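Local coordinates for protein TSC1 N-terminal domain (Chaetomium thermophilum, PDB 7A0M) that probably binds phosphoinositides of the lysosomal membrane as the N-terminal part of a TSC complex subunit that takes part in mTORC1 regulation, at residues V245-P257 against S319-Y331. Sequence-based numbering, arbitrary orientation.
Sequences VNLALIALVMLLP and SVPYLPEYFTILY
N246, L249, I250 and V253 form one flank of helix 242-255, against which Y322 and Y326 pack in a nearly parallel helix-helix contact, the segment axes 9.8 Å apart and inclined by 27°, within the C-terminal half of an all-helical domain. At the N-terminal end of helix 323-333 a single hydrogen bond joins the two segments: Y322 N, at the N-cap, gives its hydrogen to N246 OD1 (3.0 Å), in the carbonyl plane. With chi1 at -171°, the N246 amide swings out beside P321, whose CD lies 3.2 Å from that same OD1. Cut back to an alanine, this position would lose the amide, which would probably leave Y322 N without this acceptor and open a gap beside the P321 ring. The Y322 ring is sandwiched, I250 CG1 lying 3.6 Å from its centroid and E325 CB on the opposite face, while V253 CB meets the edge at CE2. One turn after Y322, the Y326 ring takes L249 CD1 over one face and L330 CD1 over the other; L252 CD2 comes obliquely to Y326 CE1 (3.6 Å), and Y326 OH is hydrogen-bonded to L270 O of helix 267-278. L256 and P257 close the far end on I329. Near-parallel helices side by side, with helix 267-278 touching both, are consistent with an alpha-solenoid layer.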
ATOM      1  N   VAL B 245       7.050  10.607  26.081  1.00 58.59           N
ATOM      2  CA  VAL B 245       6.538   9.446  25.354  1.00 50.07           C
ATOM      3  C   VAL B 245       7.170   9.357  23.969  1.00 50.82           C
ATOM      4  O   VAL B 245       7.460   8.262  23.472  1.00 52.82           O
ATOM      5  CB  VAL B 245       5.001   9.508  25.276  1.00 50.20           C
ATOM      6  CG1 VAL B 245       4.463   8.365  24.442  1.00 50.22           C
ATOM      7  CG2 VAL B 245       4.401   9.482  26.673  1.00 46.82           C
ATOM      8  N   ASN B 246       7.401  10.506  23.329  1.00 50.72           N
ATOM      9  CA  ASN B 246       8.025  10.499  22.009  1.00 50.69           C
ATOM     10  C   ASN B 246       9.459   9.990  22.075  1.00 54.33           C
ATOM     11  O   ASN B 246       9.899   9.245  21.191  1.00 60.16           O
ATOM     12  CB  ASN B 246       7.981  11.898  21.398  1.00 54.67           C
ATOM     13  CG  ASN B 246       8.417  11.913  19.947  1.00 59.91           C
ATOM     14  OD1 ASN B 246       7.737  11.369  19.077  1.00 67.57           O
ATOM     15  ND2 ASN B 246       9.556  12.542  19.677  1.00 62.56           N
ATOM     16  N   LEU B 247      10.206  10.385  23.109  1.00 54.44           N
ATOM     17  CA  LEU B 247      11.545   9.839  23.311  1.00 57.57           C
ATOM     18  C   LEU B 247      11.500   8.327  23.499  1.00 54.42           C
ATOM     19  O   LEU B 247      12.270   7.588  22.875  1.00 51.57           O
ATOM     20  CB  LEU B 247      12.211  10.508  24.512  1.00 59.79           C
ATOM     21  CG  LEU B 247      12.783  11.908  24.300  1.00 57.80           C
ATOM     22  CD1 LEU B 247      13.462  12.397  25.567  1.00 56.44           C
ATOM     23  CD2 LEU B 247      13.754  11.918  23.130  1.00 56.03           C
ATOM     24  N   ALA B 248      10.607   7.850  24.372  1.00 44.97           N
ATOM     25  CA  ALA B 248      10.460   6.413  24.581  1.00 38.79           C
ATOM     26  C   ALA B 248      10.087   5.700  23.288  1.00 42.70           C
ATOM     27  O   ALA B 248      10.550   4.581  23.031  1.00 51.47           O
ATOM     28  CB  ALA B 248       9.413   6.144  25.660  1.00 44.80           C
ATOM     29  N   LEU B 249       9.252   6.330  22.459  1.00 44.00           N
ATOM     30  CA  LEU B 249       8.843   5.697  21.211  1.00 43.70           C
ATOM     31  C   LEU B 249      10.008   5.609  20.232  1.00 32.18           C
ATOM     32  O   LEU B 249      10.158   4.605  19.528  1.00 44.33           O
ATOM     33  CB  LEU B 249       7.672   6.461  20.592  1.00 39.84           C
ATOM     34  CG  LEU B 249       6.929   5.723  19.477  1.00 47.42           C
ATOM     35  CD1 LEU B 249       6.325   4.432  20.012  1.00 34.37           C
ATOM     36  CD2 LEU B 249       5.855   6.609  18.868  1.00 49.29           C
ATOM     37  N   ILE B 250      10.842   6.650  20.176  1.00 38.19           N
ATOM     38  CA  ILE B 250      12.019   6.610  19.314  1.00 49.77           C
ATOM     39  C   ILE B 250      12.950   5.485  19.745  1.00 44.59           C
ATOM     40  O   ILE B 250      13.482   4.745  18.909  1.00 42.51           O
ATOM     41  CB  ILE B 250      12.738   7.973  19.316  1.00 53.66           C
ATOM     42  CG1 ILE B 250      11.877   9.032  18.627  1.00 51.96           C
ATOM     43  CG2 ILE B 250      14.095   7.867  18.635  1.00 55.36           C
ATOM     44  CD1 ILE B 250      12.473  10.423  18.666  1.00 48.34           C
ATOM     45  N   ALA B 251      13.156   5.335  21.055  1.00 43.41           N
ATOM     46  CA  ALA B 251      13.984   4.241  21.551  1.00 54.69           C
ATOM     47  C   ALA B 251      13.384   2.889  21.189  1.00 50.33           C
ATOM     48  O   ALA B 251      14.105   1.975  20.772  1.00 50.40           O
ATOM     49  CB  ALA B 251      14.165   4.362  23.064  1.00 46.46           C
ATOM     50  N   LEU B 252      12.066   2.742  21.338  1.00 51.71           N
ATOM     51  CA  LEU B 252      11.418   1.477  21.004  1.00 51.14           C
ATOM     52  C   LEU B 252      11.555   1.158  19.519  1.00 43.09           C
ATOM     53  O   LEU B 252      11.839   0.014  19.148  1.00 42.94           O
ATOM     54  CB  LEU B 252       9.945   1.516  21.409  1.00 45.98           C
ATOM     55  CG  LEU B 252       9.141   0.246  21.117  1.00 38.92           C
ATOM     56  CD1 LEU B 252       9.704  -0.937  21.891  1.00 34.59           C
ATOM     57  CD2 LEU B 252       7.667   0.447  21.435  1.00 38.23           C
ATOM     58  N   VAL B 253      11.353   2.157  18.656  1.00 40.34           N
ATOM     59  CA  VAL B 253      11.450   1.933  17.215  1.00 55.36           C
ATOM     60  C   VAL B 253      12.863   1.510  16.827  1.00 52.81           C
ATOM     61  O   VAL B 253      13.054   0.683  15.926  1.00 58.78           O
ATOM     62  CB  VAL B 253      10.997   3.193  16.451  1.00 50.65           C
ATOM     63  CG1 VAL B 253      11.304   3.068  14.967  1.00 43.19           C
ATOM     64  CG2 VAL B 253       9.508   3.429  16.660  1.00 53.25           C
HETATM   65  N   MSE B 254      13.871   2.054  17.502  1.00 57.26           N
HETATM   66  CA  MSE B 254      15.256   1.705  17.204  1.00 53.55           C
HETATM   67  C   MSE B 254      15.616   0.309  17.705  1.00 41.29           C
HETATM   68  O   MSE B 254      16.510  -0.344  17.171  1.00 42.36           O
HETATM   69  CB  MSE B 254      16.214   2.734  17.817  1.00 48.94           C
HETATM   70  CG  MSE B 254      16.083   4.141  17.250  1.00 50.87           C
HETATM   71 SE   MSE B 254      17.257   5.434  18.131  1.00 67.56          SE
HETATM   72  CE  MSE B 254      18.970   4.807  17.447  1.00 61.55           C
ATOM     73  N   LEU B 255      14.908  -0.152  18.738  1.00 43.77           N
ATOM     74  CA  LEU B 255      15.288  -1.395  19.400  1.00 43.37           C
ATOM     75  C   LEU B 255      14.681  -2.617  18.722  1.00 54.11           C
ATOM     76  O   LEU B 255      15.330  -3.666  18.633  1.00 54.53           O
ATOM     77  CB  LEU B 255      14.874  -1.347  20.868  1.00 42.87           C
ATOM     78  CG  LEU B 255      15.731  -0.514  21.822  1.00 49.30           C
ATOM     79  CD1 LEU B 255      14.969  -0.254  23.108  1.00 52.57           C
ATOM     80  CD2 LEU B 255      17.037  -1.225  22.110  1.00 46.77           C
ATOM     81  N   LEU B 256      13.439  -2.499  18.250  1.00 50.20           N
ATOM     82  CA  LEU B 256      12.726  -3.658  17.720  1.00 49.68           C
ATOM     83  C   LEU B 256      13.453  -4.395  16.595  1.00 41.96           C
ATOM     84  O   LEU B 256      13.415  -5.638  16.595  1.00 42.37           O
ATOM     85  CB  LEU B 256      11.324  -3.232  17.265  1.00 44.69           C
ATOM     86  CG  LEU B 256      10.375  -2.780  18.376  1.00 46.14           C
ATOM     87  CD1 LEU B 256       9.028  -2.381  17.798  1.00 46.10           C
ATOM     88  CD2 LEU B 256      10.214  -3.874  19.422  1.00 45.69           C
ATOM     89  N   PRO B 257      14.110  -3.739  15.629  1.00 44.09           N
ATOM     90  CA  PRO B 257      14.804  -4.505  14.577  1.00 45.26           C
ATOM     91  C   PRO B 257      15.938  -5.389  15.083  1.00 52.48           C
ATOM     92  O   PRO B 257      16.440  -6.212  14.308  1.00 54.86           O
ATOM     93  CB  PRO B 257      15.333  -3.415  13.635  1.00 49.48           C
ATOM     94  CG  PRO B 257      14.444  -2.252  13.870  1.00 47.06           C
ATOM     95  CD  PRO B 257      14.112  -2.295  15.327  1.00 41.02           C
ATOM     96  N   SER B 319       0.152  15.870  19.617  1.00 70.07           N
ATOM     97  CA  SER B 319       0.343  14.648  18.851  1.00 67.36           C
ATOM     98  C   SER B 319       1.774  14.156  19.011  1.00 58.88           C
ATOM     99  O   SER B 319       2.703  14.945  19.202  1.00 67.86           O
ATOM    100  CB  SER B 319       0.024  14.860  17.365  1.00 60.82           C
ATOM    101  OG  SER B 319       0.930  15.773  16.770  1.00 66.06           O
ATOM    102  N   VAL B 320       1.940  12.840  18.929  1.00 54.39           N
ATOM    103  CA  VAL B 320       3.245  12.201  19.073  1.00 50.43           C
ATOM    104  C   VAL B 320       3.924  12.203  17.706  1.00 53.31           C
ATOM    105  O   VAL B 320       3.415  11.558  16.776  1.00 51.49           O
ATOM    106  CB  VAL B 320       3.114  10.775  19.619  1.00 55.58           C
ATOM    107  CG1 VAL B 320       4.489  10.164  19.843  1.00 55.66           C
ATOM    108  CG2 VAL B 320       2.305  10.776  20.909  1.00 48.76           C
ATOM    109  N   PRO B 321       5.050  12.906  17.540  1.00 60.66           N
ATOM    110  CA  PRO B 321       5.649  13.020  16.196  1.00 55.83           C
ATOM    111  C   PRO B 321       6.091  11.697  15.594  1.00 49.91           C
ATOM    112  O   PRO B 321       5.971  11.509  14.377  1.00 55.26           O
ATOM    113  CB  PRO B 321       6.841  13.959  16.431  1.00 56.34           C
ATOM    114  CG  PRO B 321       6.485  14.731  17.658  1.00 61.78           C
ATOM    115  CD  PRO B 321       5.713  13.778  18.522  1.00 63.10           C
ATOM    116  N   TYR B 322       6.606  10.773  16.403  1.00 41.52           N
ATOM    117  CA  TYR B 322       7.173   9.531  15.895  1.00 36.43           C
ATOM    118  C   TYR B 322       6.139   8.424  15.727  1.00 42.12           C
ATOM    119  O   TYR B 322       6.515   7.281  15.444  1.00 42.23           O
ATOM    120  CB  TYR B 322       8.302   9.054  16.812  1.00 43.46           C
ATOM    121  CG  TYR B 322       9.505   8.518  16.069  1.00 52.18           C
ATOM    122  CD1 TYR B 322      10.295   9.356  15.295  1.00 59.48           C
ATOM    123  CD2 TYR B 322       9.854   7.176  16.146  1.00 53.72           C
ATOM    124  CE1 TYR B 322      11.396   8.875  14.612  1.00 65.91           C
ATOM    125  CE2 TYR B 322      10.955   6.685  15.468  1.00 57.61           C
ATOM    126  CZ  TYR B 322      11.722   7.538  14.703  1.00 57.60           C
ATOM    127  OH  TYR B 322      12.818   7.055  14.027  1.00 63.35           O
ATOM    128  N   LEU B 323       4.854   8.732  15.901  1.00 48.08           N
ATOM    129  CA  LEU B 323       3.816   7.723  15.705  1.00 46.84           C
ATOM    130  C   LEU B 323       3.808   7.109  14.307  1.00 58.01           C
ATOM    131  O   LEU B 323       3.632   5.881  14.212  1.00 55.72           O
ATOM    132  CB  LEU B 323       2.444   8.323  16.041  1.00 42.53           C
ATOM    133  CG  LEU B 323       1.246   7.376  15.929  1.00 41.39           C
ATOM    134  CD1 LEU B 323       1.413   6.181  16.859  1.00 45.40           C
ATOM    135  CD2 LEU B 323      -0.054   8.109  16.221  1.00 45.68           C
ATOM    136  N   PRO B 324       3.962   7.863  13.206  1.00 39.93           N
ATOM    137  CA  PRO B 324       3.979   7.205  11.885  1.00 35.17           C
ATOM    138  C   PRO B 324       5.066   6.155  11.741  1.00 40.16           C
ATOM    139  O   PRO B 324       4.824   5.093  11.154  1.00 49.02           O
ATOM    140  CB  PRO B 324       4.190   8.375  10.913  1.00 53.09           C
ATOM    141  CG  PRO B 324       3.667   9.559  11.631  1.00 47.50           C
ATOM    142  CD  PRO B 324       3.992   9.333  13.076  1.00 41.55           C
ATOM    143  N   GLU B 325       6.266   6.424  12.260  1.00 50.08           N
ATOM    144  CA  GLU B 325       7.333   5.430  12.203  1.00 44.40           C
ATOM    145  C   GLU B 325       7.002   4.204  13.043  1.00 36.32           C
ATOM    146  O   GLU B 325       7.451   3.097  12.727  1.00 35.61           O
ATOM    147  CB  GLU B 325       8.654   6.052  12.658  1.00 34.70           C
ATOM    148  CG  GLU B 325       9.178   7.160  11.748  1.00 46.47           C
ATOM    149  CD  GLU B 325       8.496   8.498  11.979  1.00 56.57           C
ATOM    150  OE1 GLU B 325       7.493   8.541  12.721  1.00 61.26           O
ATOM    151  OE2 GLU B 325       8.962   9.509  11.413  1.00 68.21           O
ATOM    152  N   TYR B 326       6.221   4.380  14.112  1.00 31.25           N
ATOM    153  CA  TYR B 326       5.816   3.239  14.928  1.00 39.14           C
ATOM    154  C   TYR B 326       4.842   2.344  14.173  1.00 31.53           C
ATOM    155  O   TYR B 326       4.923   1.113  14.264  1.00 35.84           O
ATOM    156  CB  TYR B 326       5.205   3.727  16.240  1.00 44.91           C
ATOM    157  CG  TYR B 326       4.922   2.628  17.239  1.00 44.28           C
ATOM    158  CD1 TYR B 326       5.868   1.648  17.508  1.00 42.33           C
ATOM    159  CD2 TYR B 326       3.714   2.580  17.923  1.00 36.91           C
ATOM    160  CE1 TYR B 326       5.615   0.644  18.425  1.00 47.66           C
ATOM    161  CE2 TYR B 326       3.453   1.581  18.842  1.00 36.20           C
ATOM    162  CZ  TYR B 326       4.407   0.616  19.090  1.00 43.86           C
ATOM    163  OH  TYR B 326       4.151  -0.380  20.003  1.00 53.04           O
ATOM    164  N   PHE B 327       3.908   2.943  13.428  1.00 37.24           N
ATOM    165  CA  PHE B 327       3.037   2.158  12.558  1.00 44.65           C
ATOM    166  C   PHE B 327       3.853   1.358  11.552  1.00 35.90           C
ATOM    167  O   PHE B 327       3.569   0.180  11.305  1.00 46.45           O
ATOM    168  CB  PHE B 327       2.048   3.081  11.840  1.00 45.81           C
ATOM    169  CG  PHE B 327       1.038   2.356  10.985  1.00 37.93           C
ATOM    170  CD1 PHE B 327       1.362   1.929   9.704  1.00 35.48           C
ATOM    171  CD2 PHE B 327      -0.243   2.121  11.456  1.00 45.20           C
ATOM    172  CE1 PHE B 327       0.434   1.268   8.920  1.00 34.18           C
ATOM    173  CE2 PHE B 327      -1.176   1.463  10.674  1.00 41.92           C
ATOM    174  CZ  PHE B 327      -0.837   1.036   9.406  1.00 35.90           C
ATOM    175  N   THR B 328       4.871   1.987  10.959  1.00 40.61           N
ATOM    176  CA  THR B 328       5.676   1.320   9.941  1.00 39.45           C
ATOM    177  C   THR B 328       6.395   0.102  10.507  1.00 45.65           C
ATOM    178  O   THR B 328       6.422  -0.961   9.875  1.00 48.65           O
ATOM    179  CB  THR B 328       6.679   2.308   9.344  1.00 34.06           C
ATOM    180  OG1 THR B 328       5.978   3.293   8.574  1.00 40.32           O
ATOM    181  CG2 THR B 328       7.678   1.590   8.450  1.00 35.01           C
ATOM    182  N   ILE B 329       6.974   0.229  11.703  1.00 44.51           N
ATOM    183  CA  ILE B 329       7.747  -0.879  12.251  1.00 43.02           C
ATOM    184  C   ILE B 329       6.827  -1.999  12.728  1.00 37.38           C
ATOM    185  O   ILE B 329       7.174  -3.182  12.617  1.00 45.29           O
ATOM    186  CB  ILE B 329       8.688  -0.383  13.370  1.00 51.15           C
ATOM    187  CG1 ILE B 329       9.761  -1.430  13.674  1.00 55.58           C
ATOM    188  CG2 ILE B 329       7.916  -0.025  14.634  1.00 49.18           C
ATOM    189  CD1 ILE B 329      10.649  -1.746  12.489  1.00 76.12           C
ATOM    190  N   LEU B 330       5.645  -1.662  13.250  1.00 38.24           N
ATOM    191  CA  LEU B 330       4.688  -2.694  13.638  1.00 39.66           C
ATOM    192  C   LEU B 330       4.135  -3.409  12.412  1.00 48.11           C
ATOM    193  O   LEU B 330       4.043  -4.642  12.386  1.00 36.61           O
ATOM    194  CB  LEU B 330       3.552  -2.083  14.458  1.00 39.96           C
ATOM    195  CG  LEU B 330       3.874  -1.540  15.849  1.00 50.39           C
ATOM    196  CD1 LEU B 330       2.633  -0.911  16.464  1.00 44.32           C
ATOM    197  CD2 LEU B 330       4.420  -2.641  16.745  1.00 47.88           C
ATOM    198  N   TYR B 331       3.761  -2.644  11.384  1.00 43.64           N
ATOM    199  CA  TYR B 331       3.252  -3.240  10.155  1.00 34.34           C
ATOM    200  C   TYR B 331       4.340  -4.000   9.408  1.00 38.52           C
ATOM    201  O   TYR B 331       4.046  -4.991   8.729  1.00 46.62           O
ATOM    202  CB  TYR B 331       2.648  -2.151   9.269  1.00 27.16           C
ATOM    203  CG  TYR B 331       2.145  -2.635   7.929  1.00 37.17           C
ATOM    204  CD1 TYR B 331       0.939  -3.314   7.820  1.00 38.35           C
ATOM    205  CD2 TYR B 331       2.871  -2.399   6.769  1.00 32.38           C
ATOM    206  CE1 TYR B 331       0.473  -3.753   6.595  1.00 43.27           C
ATOM    207  CE2 TYR B 331       2.414  -2.833   5.540  1.00 42.67           C
ATOM    208  CZ  TYR B 331       1.215  -3.510   5.460  1.00 42.02           C
ATOM    209  OH  TYR B 331       0.758  -3.943   4.237  1.00 43.18           O
TER